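Local coordinates for protein endoglucanase (Clostridium thermocellum, PDB 2C4X) that forms the C-terminal PKD and CBM44 part of a probable cellulosomal cellulase, whose carbohydrate-binding module recognises beta-glucan chains, xyloglucan among them, at residues A[166-171]-A[231-236]; A[170-175]-A[202-207]; A[180-185]-A[197-202]. The protein carries 1 engineered substitution. All blocks are in the same frame, centred on the assembly; numbering follows the deposited sequence.

Contact 1. Residues A[166-171]-A[231-236]; sequences MTFRIW and MGIQVQ. With EDO (1,2-ethanediol), chain F.
M166 and M231, methionines present as selenomethionine in this derivative, meet SE to SE at 3.6 Å, at one end of a seam of apolar side chains between strands 166-171 and 231-236. The two run past one another in opposite directions. M231 gets there by a straight run that bends only at its last torsion: CG stands opposite the backbone N (chi1 -178°), and the methyl then turns aside.

Aromatic contacts come next along the seam. The F168 ring takes CG of M231 at its edge, CZ to CG 3.9 Å. The same side chain makes a Met-aromatic contact, with M231 SE 5.3 Å from the F168 ring centroid and set obliquely to the ring. I233 CG1 also comes obliquely to this ring, 4.1 Å from F168 CD2.

Beyond the ring the packing is purely aliphatic. I170 and I233 meet end-on, CD1 to CD1 at 3.8 Å. P183 against F168, and V247 and I245 against I233 and I170 respectively, extend this core.

Polar groups lie off the seam: R169 forms a salt bridge with E214, and Q234 OE1 accepts from Q182 NE2. Q234 NE2 gives only a weak, incidental bond to O2 of a 1,2-ethanediol, probably carried over from crystallisation.

The strand axes pass 9.9 Å apart at -40°, the face-to-face packing of two sheets in a beta-sandwich. Every touching residue is buried, and between these two segments the joint rests on van der Waals and hydrophobic packing.

Contact 2. Residues A[170-175]-A[202-207]; sequences IWIPSG and KGYTMV
Y204 reaches across to residues 170-175 with its hydroxyl, OH donating to the carbonyl oxygen P173 O at 2.6 Å. The donor lies in the carbonyl plane, on a lone pair, at a C=O...O angle of 134°. At the edge of the same ring, CE1 of Y204 meets I172 CG2 at 3.7 Å. The other branch of I172 ends on V207, CD1 to CG1 at 3.6 Å, the two side chains crossing at about a right angle, so that this one isoleucine packs against both Y204 and V207.

Around this first shell, the Y204 side chain leaves its backbone with CG opposite the N (chi1 -169°), which carries the phenol across to the loop. Its hydroxyl oxygen accepts a second bond from the backbone N of A176, so the oxygen both gives and receives. The backbone beneath is a type I beta turn over residues 203-206, closed by M206 N to G203 O at 2.9 Å. Next to the 170-175 segment, the D210 carboxylate holds the S174 hydroxyl through OD2, while the D210 backbone pairs with that of I172.

Strands 165-172 and 198-203 belong to opposite sheets, and here their trailing loops close one end of the CBM44 beta-sandwich.

Contact 3. Residues A[180-185]-A[197-202]; sequences AIQPYI and WNSTWK
The carbonyl oxygen of I185 is gripped twice by N198, whose backbone N and side-chain ND2 approach it from opposite faces of its plane, ND2 to O at 3.2 Å. The pair sits in an antiparallel beta hairpin, strands 178-187 and 198-203, at the edge of one sheet of the CBM44 sandwich. I185 N returns a bond to N198 O, and I181 and K202 form the same kind of reciprocal hydrogen-bonded pair farther along. Between them Y184 faces S199 as a non-hydrogen-bonded pair; T200 N donates to P183 O, but the proline has no N-H to answer it.

On the face carrying Y184 and S199, W197 folds back over the tyrosine. The two rings form an offset stack, planes 22° apart and centroids 4.8 Å apart, and Y184 CB adds a CH-pi contact over the six-membered ring of W197. The far end of Y184 is held by Q230.

Q182 stands between W197 and W201, its amide steeply inclined to both indoles (75° and 79°) and its NE2 bonded to Q234. A180 CB lies obliquely against the W201 indole, 3.4 Å from NE1. Exposed tryptophans are common sugar platforms in carbohydrate-binding modules, and a similar role is possible here. Q182 OE1 takes the S199 hydroxyl at 2.7 Å from OG, which sits above the carbonyl plane, and a water donates to OE1 as well, at 2.9 Å.

How the contacts relate
Past the earlier strands of the sandwich, the chain runs through strand 165-172, from which contacts 1 and 2 both start, sharing I170 and W171. It then turns into strand 178-187, and contact 3 closes the shortest loop by pairing that strand with the next, 198-203. Contact 2 closes around this hairpin where it ends, sharing K202 with contact 3, and contact 1 closes last, at strand 229-238. The loops thus nest with overlapping ends, and none cross. Contact 3 builds one sheet, while contacts 1 and 2 fasten strand 165-172 of the other sheet across to it. Backbone pairing of Y184 with G232 puts contacts 1 and 3 side by side.

Contact 1. Residues A[166-171]-A[231-236]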
loop_
_atom_site.group_PDB
_atom_site.type_symbol
_atom_site.label_atom_id
_atom_site.label_comp_id
_atom_site.label_asym_id
_atom_site.label_seq_id
_atom_site.Cartn_x
_atom_site.Cartn_y
_atom_site.Cartn_z
HETATM N N MSE A 166 3.054 -7.430 -5.454
HETATM C CA MSE A 166 3.756 -6.156 -5.346
HETATM C C MSE A 166 2.762 -5.009 -5.458
HETATM O O MSE A 166 1.814 -5.086 -6.241
HETATM C CB MSE A 166 4.781 -6.022 -6.474
HETATM C CG MSE A 166 5.973 -6.958 -6.393
HETATM SE SE MSE A 166 6.621 -7.408 -8.200
HETATM C CE MSE A 166 5.352 -8.877 -8.530
ATOM N N THR A 167 3.004 -3.943 -4.695
ATOM C CA THR A 167 2.225 -2.713 -4.780
ATOM C C THR A 167 3.102 -1.570 -5.293
ATOM O O THR A 167 4.141 -1.267 -4.705
ATOM C CB THR A 167 1.622 -2.347 -3.395
ATOM O OG1 THR A 167 0.741 -3.390 -2.978
ATOM C CG2 THR A 167 0.849 -1.043 -3.449
ATOM N N PHE A 168 2.678 -0.950 -6.396
ATOM C CA PHE A 168 3.373 0.198 -6.982
ATOM C C PHE A 168 2.560 1.455 -6.697
ATOM O O PHE A 168 1.328 1.407 -6.689
ATOM C CB PHE A 168 3.489 0.046 -8.504
ATOM C CG PHE A 168 4.331 -1.120 -8.959
ATOM C CD1 PHE A 168 3.857 -2.436 -8.863
ATOM C CD2 PHE A 168 5.583 -0.896 -9.531
ATOM C CE1 PHE A 168 4.632 -3.519 -9.306
ATOM C CE2 PHE A 168 6.371 -1.966 -9.983
ATOM C CZ PHE A 168 5.893 -3.283 -9.874
ATOM N N ARG A 169 3.242 2.573 -6.461
ATOM C CA ARG A 169 2.588 3.883 -6.434
ATOM C C ARG A 169 3.144 4.768 -7.548
ATOM O O ARG A 169 4.349 5.018 -7.616
ATOM C CB ARG A 169 2.725 4.561 -5.062
ATOM C CG ARG A 169 1.806 3.980 -4.006
ATOM C CD ARG A 169 2.419 2.790 -3.282
ATOM N NE ARG A 169 1.550 2.339 -2.190
ATOM C CZ ARG A 169 1.952 1.623 -1.140
ATOM N NH1 ARG A 169 3.225 1.265 -1.012
ATOM N NH2 ARG A 169 1.079 1.272 -0.203
ATOM N N ILE A 170 2.255 5.228 -8.422
ATOM C CA ILE A 170 2.656 5.934 -9.634
ATOM C C ILE A 170 1.828 7.203 -9.784
ATOM O O ILE A 170 0.603 7.145 -9.856
ATOM C CB ILE A 170 2.493 5.027 -10.905
ATOM C CG1 ILE A 170 3.114 3.643 -10.677
ATOM C CG2 ILE A 170 3.104 5.686 -12.149
ATOM C CD1 ILE A 170 2.716 2.585 -11.725
ATOM N N TRP A 171 2.507 8.344 -9.816
ATOM C CA TRP A 171 1.865 9.631 -10.052
ATOM C C TRP A 171 1.847 9.878 -11.555
ATOM O O TRP A 171 2.893 10.043 -12.179
ATOM C CB TRP A 171 2.631 10.746 -9.331
ATOM C CG TRP A 171 1.854 12.025 -9.127
ATOM C CD1 TRP A 171 1.133 12.373 -8.021
ATOM C CD2 TRP A 171 1.735 13.126 -10.044
ATOM N NE1 TRP A 171 0.566 13.615 -8.190
ATOM C CE2 TRP A 171 0.918 14.100 -9.423
ATOM C CE3 TRP A 171 2.234 13.381 -11.330
ATOM C CZ2 TRP A 171 0.590 15.316 -10.043
ATOM C CZ3 TRP A 171 1.907 14.588 -11.949
ATOM C CH2 TRP A 171 1.093 15.542 -11.301
HETATM N N MSE A 231 11.753 -6.308 -13.274
HETATM C CA MSE A 231 10.558 -5.628 -12.787
HETATM C C MSE A 231 10.585 -4.173 -13.257
HETATM O O MSE A 231 11.641 -3.547 -13.292
HETATM C CB MSE A 231 10.506 -5.701 -11.261
HETATM C CG MSE A 231 9.280 -5.077 -10.598
HETATM SE SE MSE A 231 9.406 -5.145 -8.607
HETATM C CE MSE A 231 10.640 -3.703 -8.341
ATOM N N GLY A 232 9.438 -3.628 -13.626
ATOM C CA GLY A 232 9.416 -2.215 -13.971
ATOM C C GLY A 232 8.049 -1.644 -14.258
ATOM O O GLY A 232 7.027 -2.237 -13.931
ATOM N N ILE A 233 8.051 -0.459 -14.853
ATOM C CA ILE A 233 6.843 0.154 -15.348
ATOM C C ILE A 233 7.058 0.480 -16.819
ATOM O O ILE A 233 8.095 1.041 -17.199
ATOM C CB ILE A 233 6.463 1.419 -14.536
ATOM C CG1 ILE A 233 6.268 1.058 -13.062
ATOM C CG2 ILE A 233 5.192 2.066 -15.108
ATOM C CD1 ILE A 233 6.459 2.216 -12.137
ATOM N N GLN A 234 6.084 0.093 -17.635
ATOM C CA GLN A 234 6.100 0.381 -19.059
ATOM C C GLN A 234 4.995 1.383 -19.399
ATOM O O GLN A 234 3.867 1.273 -18.907
ATOM C CB GLN A 234 5.911 -0.898 -19.872
ATOM C CG GLN A 234 6.134 -0.718 -21.362
ATOM C CD GLN A 234 5.915 -1.989 -22.157
ATOM O OE1 GLN A 234 4.784 -2.412 -22.370
ATOM N NE2 GLN A 234 7.006 -2.587 -22.626
ATOM N N VAL A 235 5.336 2.353 -20.245
ATOM C CA VAL A 235 4.363 3.295 -20.796
ATOM C C VAL A 235 4.296 3.146 -22.317
ATOM O O VAL A 235 5.328 3.053 -22.976
ATOM C CB VAL A 235 4.711 4.757 -20.416
ATOM C CG1 VAL A 235 3.780 5.719 -21.089
ATOM C CG2 VAL A 235 4.590 4.943 -18.936
ATOM N N GLN A 236 3.080 3.101 -22.861
ATOM C CA GLN A 236 2.883 3.136 -24.306
ATOM C C GLN A 236 2.578 4.570 -24.723
ATOM O O GLN A 236 1.629 5.182 -24.229
ATOM C CB GLN A 236 1.755 2.187 -24.745
ATOM C CG GLN A 236 1.590 2.061 -26.265
ATOM C CD GLN A 236 0.206 1.577 -26.690
ATOM O OE1 GLN A 236 -0.468 0.845 -25.962
ATOM N NE2 GLN A 236 -0.218 1.984 -27.881
HETATM C C1 EDO F . 10.488 -4.125 -22.385
HETATM O O1 EDO F . 11.244 -4.067 -21.172
HETATM C C2 EDO F . 9.559 -5.331 -22.355
HETATM O O2 EDO F . 8.553 -5.176 -23.364
#

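Contact 2. Residues A[170-175]-A[202-207]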
loop_
_atom_site.group_PDB
_atom_site.type_symbol
_atom_site.label_atom_id
_atom_site.label_comp_id
_atom_site.label_asym_id
_atom_site.label_seq_id
_atom_site.Cartn_x
_atom_site.Cartn_y
_atom_site.Cartn_z
ATOM N N ILE A 170 2.255 5.228 -8.422
ATOM C CA ILE A 170 2.656 5.934 -9.634
ATOM C C ILE A 170 1.828 7.203 -9.784
ATOM O O ILE A 170 0.603 7.145 -9.856
ATOM C CB ILE A 170 2.493 5.027 -10.905
ATOM C CG1 ILE A 170 3.114 3.643 -10.677
ATOM C CG2 ILE A 170 3.104 5.686 -12.149
ATOM C CD1 ILE A 170 2.716 2.585 -11.725
ATOM N N TRP A 171 2.507 8.344 -9.816
ATOM C CA TRP A 171 1.865 9.631 -10.052
ATOM C C TRP A 171 1.847 9.878 -11.555
ATOM O O TRP A 171 2.893 10.043 -12.179
ATOM C CB TRP A 171 2.631 10.746 -9.331
ATOM C CG TRP A 171 1.854 12.025 -9.127
ATOM C CD1 TRP A 171 1.133 12.373 -8.021
ATOM C CD2 TRP A 171 1.735 13.126 -10.044
ATOM N NE1 TRP A 171 0.566 13.615 -8.190
ATOM C CE2 TRP A 171 0.918 14.100 -9.423
ATOM C CE3 TRP A 171 2.234 13.381 -11.330
ATOM C CZ2 TRP A 171 0.590 15.316 -10.043
ATOM C CZ3 TRP A 171 1.907 14.588 -11.949
ATOM C CH2 TRP A 171 1.093 15.542 -11.301
ATOM N N ILE A 172 0.653 9.898 -12.134
ATOM C CA ILE A 172 0.503 10.035 -13.582
ATOM C C ILE A 172 -0.091 11.406 -13.929
ATOM O O ILE A 172 -1.152 11.758 -13.412
ATOM C CB ILE A 172 -0.362 8.883 -14.148
ATOM C CG1 ILE A 172 0.294 7.529 -13.824
ATOM C CG2 ILE A 172 -0.591 9.042 -15.656
ATOM C CD1 ILE A 172 -0.667 6.362 -13.742
ATOM N N PRO A 173 0.596 12.185 -14.798
ATOM C CA PRO A 173 0.123 13.522 -15.154
ATOM C C PRO A 173 -0.943 13.503 -16.252
ATOM O O PRO A 173 -1.031 12.542 -17.026
ATOM C CB PRO A 173 1.388 14.205 -15.669
ATOM C CG PRO A 173 2.158 13.080 -16.322
ATOM C CD PRO A 173 1.852 11.843 -15.500
ATOM N N SER A 174 -1.737 14.570 -16.311
ATOM C CA SER A 174 -2.768 14.728 -17.332
ATOM C C SER A 174 -2.203 15.382 -18.590
ATOM O O SER A 174 -1.161 16.040 -18.544
ATOM C CB SER A 174 -3.927 15.567 -16.789
ATOM O OG SER A 174 -3.453 16.814 -16.324
ATOM N N GLY A 175 -2.903 15.201 -19.710
ATOM C CA GLY A 175 -2.489 15.760 -20.996
ATOM C C GLY A 175 -1.201 15.173 -21.547
ATOM O O GLY A 175 -0.472 15.847 -22.277
ATOM N N LYS A 202 -3.217 -0.730 -17.395
ATOM C CA LYS A 202 -4.166 0.356 -17.130
ATOM C C LYS A 202 -4.208 1.298 -18.324
ATOM O O LYS A 202 -3.182 1.856 -18.711
ATOM C CB LYS A 202 -3.761 1.157 -15.885
ATOM C CG LYS A 202 -3.791 0.382 -14.580
ATOM C CD LYS A 202 -5.214 0.056 -14.145
ATOM C CE LYS A 202 -5.236 -0.483 -12.719
ATOM N NZ LYS A 202 -6.467 -1.279 -12.434
ATOM N N GLY A 203 -5.388 1.467 -18.910
ATOM C CA GLY A 203 -5.583 2.463 -19.958
ATOM C C GLY A 203 -5.479 3.858 -19.373
ATOM O O GLY A 203 -5.819 4.080 -18.204
ATOM N N TYR A 204 -5.007 4.799 -20.181
ATOM C CA TYR A 204 -4.821 6.177 -19.729
ATOM C C TYR A 204 -6.126 6.847 -19.274
ATOM O O TYR A 204 -6.104 7.738 -18.426
ATOM C CB TYR A 204 -4.142 7.005 -20.820
ATOM C CG TYR A 204 -3.671 8.371 -20.375
ATOM C CD1 TYR A 204 -2.996 8.543 -19.164
ATOM C CD2 TYR A 204 -3.875 9.491 -21.180
ATOM C CE1 TYR A 204 -2.549 9.793 -18.763
ATOM C CE2 TYR A 204 -3.431 10.747 -20.787
ATOM C CZ TYR A 204 -2.773 10.889 -19.579
ATOM O OH TYR A 204 -2.332 12.125 -19.187
ATOM N N THR A 205 -7.253 6.407 -19.829
ATOM C CA THR A 205 -8.562 6.931 -19.430
ATOM C C THR A 205 -9.065 6.319 -18.118
ATOM O O THR A 205 -9.971 6.857 -17.496
ATOM C CB THR A 205 -9.634 6.728 -20.522
ATOM O OG1 THR A 205 -9.855 5.328 -20.724
ATOM C CG2 THR A 205 -9.212 7.378 -21.835
HETATM N N MSE A 206 -8.464 5.205 -17.704
HETATM C CA MSE A 206 -8.880 4.471 -16.504
HETATM C C MSE A 206 -7.980 4.791 -15.316
HETATM O O MSE A 206 -7.936 4.045 -14.330
HETATM C CB MSE A 206 -8.818 2.963 -16.763
HETATM C CG MSE A 206 -8.834 2.581 -18.227
HETATM SE SE MSE A 206 -9.054 0.669 -18.544
HETATM C CE MSE A 206 -7.724 -0.066 -17.301
ATOM N N VAL A 207 -7.265 5.905 -15.418
ATOM C CA VAL A 207 -6.230 6.269 -14.462
ATOM C C VAL A 207 -6.579 7.606 -13.793
ATOM O O VAL A 207 -7.190 8.473 -14.422
ATOM C CB VAL A 207 -4.841 6.302 -15.180
ATOM C CG1 VAL A 207 -3.945 7.413 -14.663
ATOM C CG2 VAL A 207 -4.153 4.932 -15.093
#

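Contact 3. Residues A[180-185]-A[197-202]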
loop_
_atom_site.group_PDB
_atom_site.type_symbol
_atom_site.label_atom_id
_atom_site.label_comp_id
_atom_site.label_asym_id
_atom_site.label_seq_id
_atom_site.Cartn_x
_atom_site.Cartn_y
_atom_site.Cartn_z
ATOM N N ALA A 180 -1.428 3.871 -22.487
ATOM C CA ALA A 180 -1.517 2.950 -21.367
ATOM C C ALA A 180 -0.250 2.995 -20.535
ATOM O O ALA A 180 0.798 3.466 -20.985
ATOM C CB ALA A 180 -1.758 1.521 -21.869
ATOM N N ILE A 181 -0.370 2.497 -19.313
ATOM C CA ILE A 181 0.752 2.347 -18.410
ATOM C C ILE A 181 0.600 0.984 -17.734
ATOM O O ILE A 181 -0.521 0.518 -17.512
ATOM C CB ILE A 181 0.797 3.525 -17.393
ATOM C CG1 ILE A 181 2.088 3.505 -16.577
ATOM C CG2 ILE A 181 -0.461 3.553 -16.504
ATOM C CD1 ILE A 181 2.419 4.841 -15.934
ATOM N N GLN A 182 1.715 0.321 -17.442
ATOM C CA GLN A 182 1.638 -0.984 -16.792
ATOM C C GLN A 182 2.871 -1.377 -15.986
ATOM O O GLN A 182 3.961 -1.528 -16.552
ATOM C CB GLN A 182 1.261 -2.095 -17.791
ATOM C CG GLN A 182 2.237 -2.351 -18.929
ATOM C CD GLN A 182 1.695 -3.359 -19.926
ATOM O OE1 GLN A 182 0.849 -4.191 -19.585
ATOM N NE2 GLN A 182 2.176 -3.291 -21.169
ATOM N N PRO A 183 2.690 -1.579 -14.664
ATOM C CA PRO A 183 3.728 -2.249 -13.888
ATOM C C PRO A 183 3.847 -3.669 -14.425
ATOM O O PRO A 183 2.834 -4.259 -14.827
ATOM C CB PRO A 183 3.151 -2.295 -12.473
ATOM C CG PRO A 183 2.035 -1.307 -12.468
ATOM C CD PRO A 183 1.505 -1.257 -13.845
ATOM N N TYR A 184 5.064 -4.198 -14.451
ATOM C CA TYR A 184 5.279 -5.541 -14.933
ATOM C C TYR A 184 6.379 -6.242 -14.174
ATOM O O TYR A 184 7.240 -5.613 -13.548
ATOM C CB TYR A 184 5.602 -5.548 -16.435
ATOM C CG TYR A 184 6.959 -4.966 -16.785
ATOM C CD1 TYR A 184 8.110 -5.773 -16.817
ATOM C CD2 TYR A 184 7.085 -3.619 -17.124
ATOM C CE1 TYR A 184 9.352 -5.243 -17.152
ATOM C CE2 TYR A 184 8.318 -3.077 -17.458
ATOM C CZ TYR A 184 9.445 -3.886 -17.469
ATOM O OH TYR A 184 10.654 -3.323 -17.818
ATOM N N ILE A 185 6.320 -7.562 -14.226
ATOM C CA ILE A 185 7.443 -8.396 -13.829
ATOM C C ILE A 185 7.641 -9.464 -14.895
ATOM O O ILE A 185 6.690 -10.141 -15.324
ATOM C CB ILE A 185 7.300 -8.991 -12.409
ATOM C CG1 ILE A 185 8.632 -9.638 -11.988
ATOM C CG2 ILE A 185 6.126 -9.981 -12.333
ATOM C CD1 ILE A 185 8.842 -9.744 -10.524
ATOM N N TRP A 197 5.599 -12.897 -19.335
ATOM C CA TRP A 197 5.131 -11.532 -19.164
ATOM C C TRP A 197 3.968 -11.475 -18.179
ATOM O O TRP A 197 2.928 -12.108 -18.390
ATOM C CB TRP A 197 4.744 -10.938 -20.515
ATOM C CG TRP A 197 4.278 -9.513 -20.424
ATOM C CD1 TRP A 197 2.994 -9.074 -20.468
ATOM C CD2 TRP A 197 5.099 -8.350 -20.264
ATOM N NE1 TRP A 197 2.955 -7.707 -20.360
ATOM C CE2 TRP A 197 4.235 -7.235 -20.225
ATOM C CE3 TRP A 197 6.480 -8.144 -20.148
ATOM C CZ2 TRP A 197 4.704 -5.931 -20.077
ATOM C CZ3 TRP A 197 6.950 -6.850 -19.998
ATOM C CH2 TRP A 197 6.063 -5.755 -19.969
ATOM N N ASN A 198 4.176 -10.745 -17.086
ATOM C CA ASN A 198 3.122 -10.462 -16.111
ATOM C C ASN A 198 3.005 -8.963 -15.944
ATOM O O ASN A 198 4.011 -8.288 -15.706
ATOM C CB ASN A 198 3.451 -11.110 -14.765
ATOM C CG ASN A 198 3.782 -12.580 -14.905
ATOM O OD1 ASN A 198 2.889 -13.417 -14.954
ATOM N ND2 ASN A 198 5.070 -12.898 -15.004
ATOM N N SER A 199 1.792 -8.428 -16.070
ATOM C CA SER A 199 1.615 -6.983 -15.957
ATOM C C SER A 199 0.221 -6.607 -15.486
ATOM O O SER A 199 -0.709 -7.409 -15.553
ATOM C CB SER A 199 1.909 -6.291 -17.295
ATOM O OG SER A 199 0.827 -6.450 -18.194
ATOM N N THR A 200 0.078 -5.377 -15.019
ATOM C CA THR A 200 -1.240 -4.852 -14.698
ATOM C C THR A 200 -1.527 -3.672 -15.622
ATOM O O THR A 200 -1.132 -2.535 -15.363
ATOM C CB THR A 200 -1.361 -4.507 -13.208
ATOM O OG1 THR A 200 -1.058 -5.683 -12.444
ATOM C CG2 THR A 200 -2.789 -4.044 -12.862
ATOM N N TRP A 201 -2.208 -3.979 -16.719
ATOM C CA TRP A 201 -2.476 -3.015 -17.770
ATOM C C TRP A 201 -3.553 -2.019 -17.330
ATOM O O TRP A 201 -4.646 -2.417 -16.912
ATOM C CB TRP A 201 -2.895 -3.752 -19.044
ATOM C CG TRP A 201 -2.968 -2.886 -20.254
ATOM C CD1 TRP A 201 -1.950 -2.597 -21.121
ATOM C CD2 TRP A 201 -4.125 -2.188 -20.741
ATOM N NE1 TRP A 201 -2.405 -1.770 -22.125
ATOM C CE2 TRP A 201 -3.731 -1.495 -21.911
ATOM C CE3 TRP A 201 -5.455 -2.090 -20.308
ATOM C CZ2 TRP A 201 -4.619 -0.708 -22.652
ATOM C CZ3 TRP A 201 -6.339 -1.301 -21.043
ATOM C CH2 TRP A 201 -5.915 -0.624 -22.203
ATOM N N LYS A 202 -3.217 -0.730 -17.395
ATOM C CA LYS A 202 -4.166 0.356 -17.130
ATOM C C LYS A 202 -4.208 1.298 -18.324
ATOM O O LYS A 202 -3.182 1.856 -18.711
ATOM C CB LYS A 202 -3.761 1.157 -15.885
ATOM C CG LYS A 202 -3.791 0.382 -14.580
ATOM C CD LYS A 202 -5.214 0.056 -14.145
ATOM C CE LYS A 202 -5.236 -0.483 -12.719
ATOM N NZ LYS A 202 -6.467 -1.279 -12.434
HETATM O O HOH W 1 -0.056 -6.407 -21.297
#